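Local coordinates for protein O-phospho-L-seryl-tRNA:Cys-tRNA synthase (Methanocaldococcus jannaschii DSM 2661, PDB 5X6B) that probably catalyses the pyridoxal-phosphate-dependent conversion of O-phosphoseryl-tRNA into cysteinyl-tRNA, supplying cysteine for protein synthesis in a methanogenic archaeon, at residues Tyr139-Lys144 against Asp185-Lys190; Asn160-Gly165 against Lys181-Asn186; Thr200-Glu205 against Gly235-Asn240; Arg325-Glu330 against Tyr404-Ile409. One frame throughout, in Å; residues are numbered along the deposited sequence.

Interaction 1. Residues Tyr139-Lys144 against Asp185-Lys190; sequences YVVLDK and DNLEDK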
loop_
_atom_site.group_PDB
_atom_site.type_symbol
_atom_site.label_atom_id
_atom_site.label_comp_id
_atom_site.label_asym_id
_atom_site.label_seq_id
_atom_site.Cartn_x
_atom_site.Cartn_y
_atom_site.Cartn_z
ATOM N N TYR B 139 22.036 -26.097 10.332
ATOM C CA TYR B 139 20.784 -26.457 10.967
ATOM C C TYR B 139 20.125 -25.220 11.555
ATOM O O TYR B 139 20.783 -24.400 12.203
ATOM C CB TYR B 139 21.006 -27.521 12.048
ATOM C CG TYR B 139 20.837 -28.942 11.552
ATOM C CD1 TYR B 139 19.653 -29.638 11.768
ATOM C CD2 TYR B 139 21.854 -29.587 10.861
ATOM C CE1 TYR B 139 19.488 -30.935 11.317
ATOM C CE2 TYR B 139 21.694 -30.886 10.400
ATOM C CZ TYR B 139 20.513 -31.554 10.634
ATOM O OH TYR B 139 20.353 -32.844 10.178
ATOM N N VAL B 140 18.832 -25.075 11.289
ATOM C CA VAL B 140 18.022 -24.053 11.936
ATOM C C VAL B 140 17.267 -24.683 13.097
ATOM O O VAL B 140 16.514 -25.641 12.911
ATOM C CB VAL B 140 17.019 -23.396 10.960
ATOM C CG1 VAL B 140 16.016 -22.541 11.719
ATOM C CG2 VAL B 140 17.751 -22.563 9.928
ATOM N N VAL B 141 17.479 -24.155 14.296
ATOM C CA VAL B 141 16.787 -24.674 15.471
ATOM C C VAL B 141 15.576 -23.798 15.789
ATOM O O VAL B 141 15.722 -22.619 16.113
ATOM C CB VAL B 141 17.727 -24.753 16.690
ATOM C CG1 VAL B 141 16.975 -25.242 17.913
ATOM C CG2 VAL B 141 18.904 -25.672 16.387
ATOM N N LEU B 142 14.385 -24.384 15.677
ATOM C CA LEU B 142 13.132 -23.660 15.874
ATOM C C LEU B 142 12.137 -24.459 16.711
ATOM O O LEU B 142 12.279 -25.673 16.863
ATOM C CB LEU B 142 12.507 -23.298 14.521
ATOM C CG LEU B 142 12.428 -24.359 13.410
ATOM C CD1 LEU B 142 11.291 -25.353 13.618
ATOM C CD2 LEU B 142 12.289 -23.698 12.047
ATOM N N ASP B 143 11.125 -23.778 17.243
ATOM C CA ASP B 143 10.082 -24.437 18.030
ATOM C C ASP B 143 9.171 -25.282 17.143
ATOM O O ASP B 143 9.103 -25.075 15.939
ATOM C CB ASP B 143 9.250 -23.407 18.806
ATOM C CG ASP B 143 8.592 -22.379 17.899
ATOM O OD1 ASP B 143 9.159 -22.059 16.835
ATOM O OD2 ASP B 143 7.497 -21.895 18.247
ATOM N N LYS B 144 8.462 -26.227 17.744
ATOM C CA LYS B 144 7.578 -27.111 16.992
ATOM C C LYS B 144 6.289 -26.414 16.568
ATOM O O LYS B 144 5.530 -26.941 15.755
ATOM C CB LYS B 144 7.254 -28.362 17.815
ATOM C CG LYS B 144 7.654 -29.654 17.129
ATOM C CD LYS B 144 7.281 -30.884 17.939
ATOM C CE LYS B 144 8.535 -31.646 18.358
ATOM N NZ LYS B 144 8.247 -33.028 18.839
ATOM N N ASP B 185 22.968 -28.895 21.576
ATOM C CA ASP B 185 24.059 -29.763 22.008
ATOM C C ASP B 185 23.972 -31.123 21.325
ATOM O O ASP B 185 24.984 -31.676 20.906
ATOM C CB ASP B 185 24.051 -29.928 23.529
ATOM C CG ASP B 185 24.363 -28.632 24.257
ATOM O OD1 ASP B 185 24.959 -27.725 23.637
ATOM O OD2 ASP B 185 24.017 -28.521 25.452
ATOM N N ASN B 186 22.755 -31.649 21.213
ATOM C CA ASN B 186 22.497 -32.877 20.464
ATOM C C ASN B 186 23.071 -32.784 19.051
ATOM O O ASN B 186 23.613 -33.753 18.522
ATOM C CB ASN B 186 20.988 -33.155 20.417
ATOM C CG ASN B 186 20.649 -34.552 19.921
ATOM O OD1 ASN B 186 21.369 -35.138 19.116
ATOM N ND2 ASN B 186 19.535 -35.089 20.406
ATOM N N LEU B 187 22.966 -31.603 18.453
ATOM C CA LEU B 187 23.411 -31.401 17.082
ATOM C C LEU B 187 24.909 -31.110 16.999
ATOM O O LEU B 187 25.589 -31.601 16.096
ATOM C CB LEU B 187 22.611 -30.271 16.429
ATOM C CG LEU B 187 21.368 -30.687 15.632
ATOM C CD1 LEU B 187 20.448 -31.596 16.437
ATOM C CD2 LEU B 187 20.610 -29.459 15.159
ATOM N N GLU B 188 25.422 -30.318 17.937
ATOM C CA GLU B 188 26.851 -30.016 17.977
ATOM C C GLU B 188 27.680 -31.265 18.289
ATOM O O GLU B 188 28.804 -31.413 17.806
ATOM C CB GLU B 188 27.141 -28.918 19.004
ATOM C CG GLU B 188 26.691 -27.530 18.568
ATOM C CD GLU B 188 27.126 -26.441 19.532
ATOM O OE1 GLU B 188 27.566 -26.776 20.652
ATOM O OE2 GLU B 188 27.042 -25.248 19.163
ATOM N N ASP B 189 27.115 -32.164 19.090
ATOM C CA ASP B 189 27.784 -33.415 19.437
ATOM C C ASP B 189 27.882 -34.361 18.247
ATOM O O ASP B 189 28.742 -35.239 18.218
ATOM C CB ASP B 189 27.059 -34.117 20.589
ATOM C CG ASP B 189 27.246 -33.404 21.914
ATOM O OD1 ASP B 189 28.148 -32.543 22.002
ATOM O OD2 ASP B 189 26.494 -33.710 22.867
ATOM N N LYS B 190 27.000 -34.186 17.270
ATOM C CA LYS B 190 27.005 -35.037 16.086
ATOM C C LYS B 190 27.757 -34.387 14.927
ATOM O O LYS B 190 27.644 -34.829 13.782
ATOM C CB LYS B 190 25.577 -35.374 15.655
ATOM C CG LYS B 190 24.814 -36.221 16.657
ATOM C CD LYS B 190 23.411 -36.533 16.162
ATOM C CE LYS B 190 22.700 -37.499 17.099
ATOM N NZ LYS B 190 22.773 -37.056 18.522
#

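Interaction 2. Residues Asn160-Gly165 against Lys181-Asn186; sequences NVAEVG and KEVIDN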
loop_
_atom_site.group_PDB
_atom_site.type_symbol
_atom_site.label_atom_id
_atom_site.label_comp_id
_atom_site.label_asym_id
_atom_site.label_seq_id
_atom_site.Cartn_x
_atom_site.Cartn_y
_atom_site.Cartn_z
ATOM N N ASN B 160 19.065 -27.206 7.075
ATOM C CA ASN B 160 18.404 -28.284 7.794
ATOM C C ASN B 160 17.654 -27.739 9.003
ATOM O O ASN B 160 17.959 -26.648 9.493
ATOM C CB ASN B 160 19.419 -29.343 8.219
ATOM C CG ASN B 160 20.044 -30.053 7.037
ATOM O OD1 ASN B 160 19.477 -31.005 6.503
ATOM N ND2 ASN B 160 21.217 -29.590 6.617
ATOM N N VAL B 161 16.667 -28.491 9.480
ATOM C CA VAL B 161 15.796 -27.998 10.544
ATOM C C VAL B 161 15.580 -29.018 11.655
ATOM O O VAL B 161 15.259 -30.180 11.396
ATOM C CB VAL B 161 14.414 -27.577 9.981
ATOM C CG1 VAL B 161 13.442 -27.278 11.109
ATOM C CG2 VAL B 161 14.553 -26.372 9.068
ATOM N N ALA B 162 15.757 -28.571 12.894
ATOM C CA ALA B 162 15.433 -29.382 14.062
ATOM C C ALA B 162 14.410 -28.657 14.942
ATOM O O ALA B 162 14.497 -27.440 15.137
ATOM C CB ALA B 162 16.687 -29.704 14.850
ATOM N N GLU B 163 13.453 -29.409 15.474
ATOM C CA GLU B 163 12.355 -28.833 16.246
ATOM C C GLU B 163 12.548 -28.953 17.758
ATOM O O GLU B 163 12.832 -30.032 18.275
ATOM C CB GLU B 163 11.032 -29.492 15.849
ATOM C CG GLU B 163 10.616 -29.229 14.407
ATOM C CD GLU B 163 9.427 -30.066 13.975
ATOM O OE1 GLU B 163 9.129 -31.075 14.647
ATOM O OE2 GLU B 163 8.787 -29.710 12.962
ATOM N N VAL B 164 12.389 -27.831 18.456
ATOM C CA VAL B 164 12.334 -27.830 19.914
ATOM C C VAL B 164 10.910 -28.151 20.352
ATOM O O VAL B 164 9.962 -27.501 19.922
ATOM C CB VAL B 164 12.770 -26.481 20.506
ATOM C CG1 VAL B 164 12.504 -26.449 21.999
ATOM C CG2 VAL B 164 14.238 -26.223 20.212
ATOM N N GLY B 165 10.764 -29.158 21.205
ATOM C CA GLY B 165 9.458 -29.709 21.517
ATOM C C GLY B 165 8.665 -29.008 22.606
ATOM O O GLY B 165 9.045 -27.948 23.106
ATOM N N LYS B 181 18.509 -25.736 24.424
ATOM C CA LYS B 181 19.875 -26.133 24.749
ATOM C C LYS B 181 20.159 -27.585 24.357
ATOM O O LYS B 181 21.160 -27.868 23.696
ATOM C CB LYS B 181 20.160 -25.927 26.243
ATOM C CG LYS B 181 21.258 -26.842 26.769
ATOM C CD LYS B 181 22.021 -26.254 27.946
ATOM C CE LYS B 181 23.384 -26.928 28.081
ATOM N NZ LYS B 181 24.114 -26.551 29.323
ATOM N N GLU B 182 19.275 -28.499 24.753
ATOM C CA GLU B 182 19.491 -29.926 24.503
ATOM C C GLU B 182 19.553 -30.250 23.015
ATOM O O GLU B 182 20.369 -31.065 22.590
ATOM C CB GLU B 182 18.399 -30.774 25.165
ATOM C CG GLU B 182 17.921 -30.243 26.507
ATOM C CD GLU B 182 16.710 -30.989 27.045
ATOM O OE1 GLU B 182 16.252 -31.953 26.390
ATOM O OE2 GLU B 182 16.213 -30.606 28.126
ATOM N N VAL B 183 18.698 -29.603 22.227
ATOM C CA VAL B 183 18.672 -29.818 20.785
ATOM C C VAL B 183 19.976 -29.357 20.133
ATOM O O VAL B 183 20.579 -30.087 19.340
ATOM C CB VAL B 183 17.483 -29.085 20.136
ATOM C CG1 VAL B 183 17.541 -29.210 18.623
ATOM C CG2 VAL B 183 16.170 -29.642 20.665
ATOM N N ILE B 184 20.407 -28.150 20.483
ATOM C CA ILE B 184 21.661 -27.601 19.980
ATOM C C ILE B 184 22.847 -28.509 20.309
ATOM O O ILE B 184 23.634 -28.858 19.427
ATOM C CB ILE B 184 21.922 -26.194 20.552
ATOM C CG1 ILE B 184 20.879 -25.209 20.028
ATOM C CG2 ILE B 184 23.318 -25.716 20.188
ATOM C CD1 ILE B 184 20.884 -23.882 20.749
ATOM N N ASP B 185 22.968 -28.895 21.576
ATOM C CA ASP B 185 24.059 -29.763 22.008
ATOM C C ASP B 185 23.972 -31.123 21.325
ATOM O O ASP B 185 24.984 -31.676 20.906
ATOM C CB ASP B 185 24.051 -29.928 23.529
ATOM C CG ASP B 185 24.363 -28.632 24.257
ATOM O OD1 ASP B 185 24.959 -27.725 23.637
ATOM O OD2 ASP B 185 24.017 -28.521 25.452
ATOM N N ASN B 186 22.755 -31.649 21.213
ATOM C CA ASN B 186 22.497 -32.877 20.464
ATOM C C ASN B 186 23.071 -32.784 19.051
ATOM O O ASN B 186 23.613 -33.753 18.522
ATOM C CB ASN B 186 20.988 -33.155 20.417
ATOM C CG ASN B 186 20.649 -34.552 19.921
ATOM O OD1 ASN B 186 21.369 -35.138 19.116
ATOM N ND2 ASN B 186 19.535 -35.089 20.406
#

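Interaction 3. Residues Thr200-Glu205 against Gly235-Asn240; sequences THVDGE and GRMPVN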
loop_
_atom_site.group_PDB
_atom_site.type_symbol
_atom_site.label_atom_id
_atom_site.label_comp_id
_atom_site.label_asym_id
_atom_site.label_seq_id
_atom_site.Cartn_x
_atom_site.Cartn_y
_atom_site.Cartn_z
ATOM N N THR B 200 9.320 -18.683 17.237
ATOM C CA THR B 200 8.036 -18.115 16.865
ATOM C C THR B 200 7.433 -17.450 18.096
ATOM O O THR B 200 6.902 -18.135 18.974
ATOM C CB THR B 200 7.077 -19.182 16.319
ATOM O OG1 THR B 200 7.689 -19.846 15.210
ATOM C CG2 THR B 200 5.784 -18.545 15.856
ATOM N N HIS B 201 7.528 -16.124 18.160
ATOM C CA HIS B 201 7.161 -15.376 19.366
ATOM C C HIS B 201 5.720 -15.636 19.796
ATOM O O HIS B 201 5.441 -15.812 20.981
ATOM C CB HIS B 201 7.373 -13.882 19.150
ATOM C CG HIS B 201 7.484 -13.102 20.419
ATOM N ND1 HIS B 201 7.602 -11.730 20.442
ATOM C CD2 HIS B 201 7.501 -13.502 21.712
ATOM C CE1 HIS B 201 7.684 -11.317 21.695
ATOM N NE2 HIS B 201 7.625 -12.374 22.485
ATOM N N VAL B 202 4.815 -15.646 18.823
ATOM C CA VAL B 202 3.466 -16.161 19.015
ATOM C C VAL B 202 3.136 -17.061 17.825
ATOM O O VAL B 202 3.158 -16.616 16.676
ATOM C CB VAL B 202 2.410 -15.029 19.150
ATOM C CG1 VAL B 202 1.006 -15.569 18.930
ATOM C CG2 VAL B 202 2.500 -14.368 20.511
ATOM N N ASP B 203 2.859 -18.332 18.094
ATOM C CA ASP B 203 2.497 -19.250 17.022
ATOM C C ASP B 203 1.125 -18.906 16.470
ATOM O O ASP B 203 0.317 -18.272 17.150
ATOM C CB ASP B 203 2.504 -20.701 17.494
ATOM C CG ASP B 203 1.554 -20.940 18.643
ATOM O OD1 ASP B 203 1.645 -20.215 19.662
ATOM O OD2 ASP B 203 0.688 -21.830 18.504
ATOM N N GLY B 204 0.863 -19.352 15.246
ATOM C CA GLY B 204 -0.373 -19.035 14.559
ATOM C C GLY B 204 -1.413 -20.131 14.624
ATOM O O GLY B 204 -2.408 -20.094 13.901
ATOM N N GLU B 205 -1.195 -21.111 15.491
ATOM C CA GLU B 205 -2.172 -22.180 15.660
ATOM C C GLU B 205 -2.874 -22.074 17.008
ATOM O O GLU B 205 -4.046 -22.417 17.138
ATOM C CB GLU B 205 -1.509 -23.552 15.518
ATOM C CG GLU B 205 -2.491 -24.719 15.493
ATOM C CD GLU B 205 -3.404 -24.702 14.278
ATOM O OE1 GLU B 205 -3.054 -24.059 13.266
ATOM O OE2 GLU B 205 -4.476 -25.335 14.337
ATOM N N GLY B 235 3.392 -4.738 16.496
ATOM C CA GLY B 235 2.227 -4.009 16.033
ATOM C C GLY B 235 0.971 -4.321 16.828
ATOM O O GLY B 235 -0.048 -3.658 16.649
ATOM N N ARG B 236 1.037 -5.334 17.692
ATOM C CA ARG B 236 -0.057 -5.637 18.617
ATOM C C ARG B 236 0.358 -5.336 20.050
ATOM O O ARG B 236 -0.315 -4.588 20.764
ATOM C CB ARG B 236 -0.488 -7.100 18.514
ATOM C CG ARG B 236 -0.961 -7.496 17.146
ATOM C CD ARG B 236 -1.697 -8.829 17.119
ATOM N NE ARG B 236 -2.030 -9.153 15.733
ATOM C CZ ARG B 236 -3.007 -9.970 15.359
ATOM N NH1 ARG B 236 -3.230 -10.195 14.071
ATOM N NH2 ARG B 236 -3.770 -10.546 16.267
ATOM N N MET B 237 1.464 -5.943 20.463
ATOM C CA MET B 237 2.029 -5.720 21.786
ATOM C C MET B 237 3.412 -5.103 21.632
ATOM O O MET B 237 4.034 -5.234 20.583
ATOM C CB MET B 237 2.101 -7.030 22.572
ATOM C CG MET B 237 3.142 -7.999 22.049
ATOM S SD MET B 237 3.096 -9.589 22.896
ATOM C CE MET B 237 1.644 -10.350 22.178
ATOM N N PRO B 238 3.893 -4.405 22.671
ATOM C CA PRO B 238 5.248 -3.846 22.610
ATOM C C PRO B 238 6.322 -4.933 22.596
ATOM O O PRO B 238 6.140 -5.986 23.205
ATOM C CB PRO B 238 5.337 -2.996 23.883
ATOM C CG PRO B 238 4.269 -3.520 24.778
ATOM C CD PRO B 238 3.172 -3.983 23.882
ATOM N N VAL B 239 7.420 -4.683 21.889
ATOM C CA VAL B 239 8.499 -5.658 21.766
ATOM C C VAL B 239 9.866 -4.989 21.853
ATOM O O VAL B 239 10.171 -4.088 21.075
ATOM C CB VAL B 239 8.415 -6.442 20.441
ATOM C CG1 VAL B 239 9.674 -7.270 20.236
ATOM C CG2 VAL B 239 7.182 -7.339 20.417
ATOM N N ASN B 240 10.681 -5.429 22.807
ATOM C CA ASN B 240 12.042 -4.923 22.948
ATOM C C ASN B 240 13.044 -5.980 22.509
ATOM O O ASN B 240 13.253 -6.978 23.200
ATOM C CB ASN B 240 12.318 -4.494 24.391
ATOM C CG ASN B 240 13.638 -3.754 24.542
ATOM O OD1 ASN B 240 14.550 -3.903 23.729
ATOM N ND2 ASN B 240 13.746 -2.951 25.591
#

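Interaction 4. Residues Arg325-Glu330 against Tyr404-Ile409; sequences RYVVDE and YVVNAI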
loop_
_atom_site.group_PDB
_atom_site.type_symbol
_atom_site.label_atom_id
_atom_site.label_comp_id
_atom_site.label_asym_id
_atom_site.label_seq_id
_atom_site.Cartn_x
_atom_site.Cartn_y
_atom_site.Cartn_z
ATOM N N ARG B 325 -10.414 -12.274 26.253
ATOM C CA ARG B 325 -10.750 -13.088 27.412
ATOM C C ARG B 325 -12.246 -13.083 27.684
ATOM O O ARG B 325 -12.787 -14.067 28.186
ATOM C CB ARG B 325 -9.980 -12.608 28.640
ATOM C CG ARG B 325 -8.489 -12.818 28.498
ATOM C CD ARG B 325 -7.715 -12.404 29.727
ATOM N NE ARG B 325 -6.280 -12.523 29.492
ATOM C CZ ARG B 325 -5.343 -12.170 30.365
ATOM N NH1 ARG B 325 -5.683 -11.676 31.548
ATOM N NH2 ARG B 325 -4.061 -12.314 30.054
ATOM N N TYR B 326 -12.915 -11.983 27.342
ATOM C CA TYR B 326 -14.369 -11.929 27.422
ATOM C C TYR B 326 -14.991 -12.995 26.529
ATOM O O TYR B 326 -15.937 -13.671 26.923
ATOM C CB TYR B 326 -14.893 -10.548 27.026
ATOM C CG TYR B 326 -16.399 -10.495 26.876
ATOM C CD1 TYR B 326 -17.227 -10.382 27.986
ATOM C CD2 TYR B 326 -16.992 -10.564 25.621
ATOM C CE1 TYR B 326 -18.602 -10.339 27.849
ATOM C CE2 TYR B 326 -18.367 -10.521 25.476
ATOM C CZ TYR B 326 -19.165 -10.405 26.591
ATOM O OH TYR B 326 -20.528 -10.364 26.440
ATOM N N VAL B 327 -14.446 -13.138 25.326
ATOM C CA VAL B 327 -14.924 -14.134 24.371
ATOM C C VAL B 327 -14.698 -15.553 24.881
ATOM O O VAL B 327 -15.606 -16.386 24.830
ATOM C CB VAL B 327 -14.235 -13.967 22.996
ATOM C CG1 VAL B 327 -14.598 -15.111 22.071
ATOM C CG2 VAL B 327 -14.612 -12.625 22.370
ATOM N N VAL B 328 -13.490 -15.824 25.374
ATOM C CA VAL B 328 -13.161 -17.149 25.900
ATOM C C VAL B 328 -14.061 -17.526 27.075
ATOM O O VAL B 328 -14.691 -18.586 27.064
ATOM C CB VAL B 328 -11.686 -17.241 26.349
ATOM C CG1 VAL B 328 -11.468 -18.485 27.200
ATOM C CG2 VAL B 328 -10.761 -17.254 25.141
ATOM N N ASP B 329 -14.129 -16.652 28.076
ATOM C CA ASP B 329 -14.930 -16.913 29.269
ATOM C C ASP B 329 -16.392 -17.150 28.915
ATOM O O ASP B 329 -17.087 -17.924 29.572
ATOM C CB ASP B 329 -14.820 -15.750 30.263
ATOM C CG ASP B 329 -13.418 -15.585 30.826
ATOM O OD1 ASP B 329 -12.609 -16.532 30.721
ATOM O OD2 ASP B 329 -13.127 -14.502 31.380
ATOM N N GLU B 330 -16.848 -16.491 27.859
ATOM C CA GLU B 330 -18.262 -16.501 27.512
ATOM C C GLU B 330 -18.646 -17.712 26.662
ATOM O O GLU B 330 -19.697 -18.311 26.868
ATOM C CB GLU B 330 -18.624 -15.206 26.786
ATOM C CG GLU B 330 -20.089 -14.853 26.833
ATOM C CD GLU B 330 -20.563 -14.455 28.216
ATOM O OE1 GLU B 330 -19.733 -14.006 29.037
ATOM O OE2 GLU B 330 -21.775 -14.595 28.481
ATOM N N TYR B 404 -21.912 -8.700 19.774
ATOM C CA TYR B 404 -22.703 -9.218 18.665
ATOM C C TYR B 404 -22.248 -10.619 18.274
ATOM O O TYR B 404 -23.063 -11.540 18.177
ATOM C CB TYR B 404 -22.612 -8.289 17.457
ATOM C CG TYR B 404 -23.436 -8.762 16.284
ATOM C CD1 TYR B 404 -24.770 -8.403 16.161
ATOM C CD2 TYR B 404 -22.886 -9.585 15.307
ATOM C CE1 TYR B 404 -25.533 -8.838 15.101
ATOM C CE2 TYR B 404 -23.641 -10.030 14.243
ATOM C CZ TYR B 404 -24.965 -9.651 14.143
ATOM O OH TYR B 404 -25.730 -10.084 13.085
ATOM N N VAL B 405 -20.942 -10.765 18.050
ATOM C CA VAL B 405 -20.360 -12.038 17.647
ATOM C C VAL B 405 -20.644 -13.143 18.663
ATOM O O VAL B 405 -21.075 -14.241 18.294
ATOM C CB VAL B 405 -18.839 -11.919 17.458
ATOM C CG1 VAL B 405 -18.230 -13.291 17.203
ATOM C CG2 VAL B 405 -18.518 -10.953 16.322
ATOM N N VAL B 406 -20.401 -12.842 19.938
ATOM C CA VAL B 406 -20.620 -13.804 21.015
ATOM C C VAL B 406 -22.076 -14.252 21.084
ATOM O O VAL B 406 -22.360 -15.452 21.116
ATOM C CB VAL B 406 -20.209 -13.225 22.379
ATOM C CG1 VAL B 406 -20.714 -14.110 23.499
ATOM C CG2 VAL B 406 -18.699 -13.071 22.458
ATOM N N ASN B 407 -22.994 -13.288 21.102
ATOM C CA ASN B 407 -24.418 -13.604 21.129
ATOM C C ASN B 407 -24.822 -14.410 19.904
ATOM O O ASN B 407 -25.654 -15.314 19.988
ATOM C CB ASN B 407 -25.256 -12.326 21.220
ATOM C CG ASN B 407 -25.089 -11.617 22.551
ATOM O OD1 ASN B 407 -24.760 -12.240 23.564
ATOM N ND2 ASN B 407 -25.315 -10.307 22.557
ATOM N N ALA B 408 -24.214 -14.077 18.770
ATOM C CA ALA B 408 -24.495 -14.759 17.518
ATOM C C ALA B 408 -24.200 -16.245 17.640
ATOM O O ALA B 408 -25.072 -17.076 17.390
ATOM C CB ALA B 408 -23.685 -14.148 16.393
ATOM N N ILE B 409 -22.972 -16.565 18.042
ATOM C CA ILE B 409 -22.540 -17.950 18.222
ATOM C C ILE B 409 -23.432 -18.699 19.212
ATOM O O ILE B 409 -23.830 -19.837 18.956
ATOM C CB ILE B 409 -21.077 -18.022 18.704
ATOM C CG1 ILE B 409 -20.147 -17.352 17.692
ATOM C CG2 ILE B 409 -20.655 -19.465 18.929
ATOM C CD1 ILE B 409 -18.719 -17.212 18.175
#

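Interaction 1. Residues Tyr139-Lys144 against Asp185-Lys190
Leu187 near the C-terminal end of helix 179-188 lays one methyl against Tyr139 at the start of strand 139-143. CD2 does the touching: it lies 3.5 Å from CD1 of Tyr139 and 3.7 Å from both CB and CG of that tyrosine, so it nestles where the side chain leaves the backbone and not near the phenolic end. The methyl comes to the ring obliquely, and the two side chains cross at about a right angle. The first torsion of Tyr139 (chi1 -93°) lies off the usual staggered position near -60°; the ring it places has CG and CD1, together with CB, beside the methyl, while OH extends beyond the contact. Here the two backbones are 8.3 Å apart, measured from CA of Tyr139 to CA of Leu187. Two residues further along the strand, Val141 points the same way, as strand alternation requires, and CG2 of Val141 reaches CD2 of Leu187 more loosely, at 4.3 Å. One leucine methyl thus meets two alternate side chains, those of Tyr139 and Val141, on the same face of the strand, while Val140 between them faces away. Val194 of strand 194-200 and Ala162 of strand 160-166 also touch Leu187, and Val141 packs on Tyr180 and Val183 earlier in the helix. Strand 139-143 lies between strands 160-166 and 194-200 and is hydrogen-bonded to both through its backbone. The contact is purely apolar, with a helix resting on the strand that its own connection passes over, an arrangement typical of a beta-alpha-beta crossover in the large domain of fold type I pyridoxal-phosphate enzymes.

Interaction 2. Residues Asn160-Gly165 against Lys181-Asn186
In the first half of a beta-alpha-beta crossover, Val183 of helix 179-188 packs on Ala162 and Val164 of strand 160-166, the strand that precedes it in the crossover, with the short strand 174-175 between them in the chain. The two short segments run nearly antiparallel, at 150°, with their axes 8.7 Å apart at the closest approach. Val183 is the centre of the contact and uses both of its branches. CG1 of Val183, anti to the backbone N (chi1 175°), meets CB of Ala162 at 3.9 Å. CG2 of the same valine turns toward the later part of the strand and lies 4.0 Å from CG2 of Val164, the two side chains crossing at a slant. It also sits 4.1 Å from the carbonyl O of Glu163, a van der Waals approach to the backbone between the two apolar residues. This places the helix on one face of the mixed seven-stranded sheet of the fold type I large domain, against its outermost strand within the chain. Ala162 and Val164 are alternate residues of that strand, so a single valine bridges two residues on the same face; the small methyl of Ala162 also takes Leu187 from the next helical turn. The side chain of Glu163, between them, sets off away from the helix; its OE2 makes a weak hydrogen bond to Tyr151 OH, and the side chain packs on Lys282 of the second subunit.

Interaction 3. Residues Thr200-Glu205 against Gly235-Asn240
His201 and Val202 face Val239 and Met237 across two loops that follow neighbouring parallel strands, 194-200 and 226-229, of the central sheet. In a fold type I pyridoxal-phosphate enzyme the cofactor pocket is built from loops of this kind, beyond the C-terminal ends of the strands. The backbones stay well apart, 10.1 Å from CA of His201 to CA of Val239, and side chains alone close the distance. The ring contact comes first: CE1 of His201 lies 4.2 Å from CG2 of Val239, and this methyl comes to the imidazole at its edge, near the ring plane. The imidazole reaches it because CG stands anti to the backbone N (chi1 -160°), extending the ring toward the other loop. Polar bonds act around the contact and not across it. ND1 of His201 is hydrogen-bonded to Thr233 OG1, which limits how the imidazole can rotate, while the backbone of His201 pairs with Asn229. The neighbouring Arg236 links this loop to the cofactor-bearing site: NH1 bonds to the carbonyl O of the modified lysine at position 255, NE to Ser256 OG, and NH2 forms a salt bridge with Asp347. The second cross-loop contact is between aliphatic side chains. Trp317 of helix 317-331 also packs on Met237. The methionine chain is extended at chi2 and turns at its last torsion (chi3 75°), so that CE leaves the line of the chain and ends 4.4 Å from CG2 of Val202.

Interaction 4. Residues Arg325-Glu330 against Tyr404-Ile409
Helices 317-331 and 399-415 run side by side in the same direction where Val327 meets Val406. The short segments are nearly parallel, with a crossing angle of -16°, and their axes are 10.6 Å apart; CA of Val327 and CA of Val406 come within 6.6 Å. Val406 points at the facing helix and divides its branches between three neighbours. CG2 lies 4.0 Å from CE2 of Tyr326, approaching the ring obliquely, and 4.1 Å from CG2 of Val327. CG1 of Val406, anti to the backbone N (chi1 168°), instead meets the aliphatic part of Glu330, with CG of that glutamate 3.5 Å away. The two side chains cross at about a right angle. A bend at chi2 (69°) folds the carboxylate of Glu330 out of line with the chain, and its OE2 forms a salt bridge with Lys410 NZ on the same helix as Val406. One turn earlier, Val402 also touches Tyr326 and Val327, while Val327 packs on Ile349 of the antiparallel sheet. Near-parallel helices packed with a small antiparallel sheet are typical of the C-terminal domain of fold type I pyridoxal-phosphate enzymes.

How the interactions relate
From the N terminus, strand 139-143 opens interaction 1 and strand 160-166 opens interaction 2. Both end on helix 179-188, which they seat on the edge of the large sheet: the loop from 160-165 to 181-186 nests in the wider one, and the two share Asp185 and Asn186. Their strands are sheet neighbours, joined by backbone hydrogen bonds. Interaction 3 follows in series, joining two loops at the strand ends, 200-205 and 235-240; a hydrogen bond between Asp143 OD1 and Thr200 OG1 ties it to interaction 1. Interaction 4 closes last and separately, pairing two C-terminal helices through 325-330 and 404-409, its centre about 23 Å from that of interaction 3.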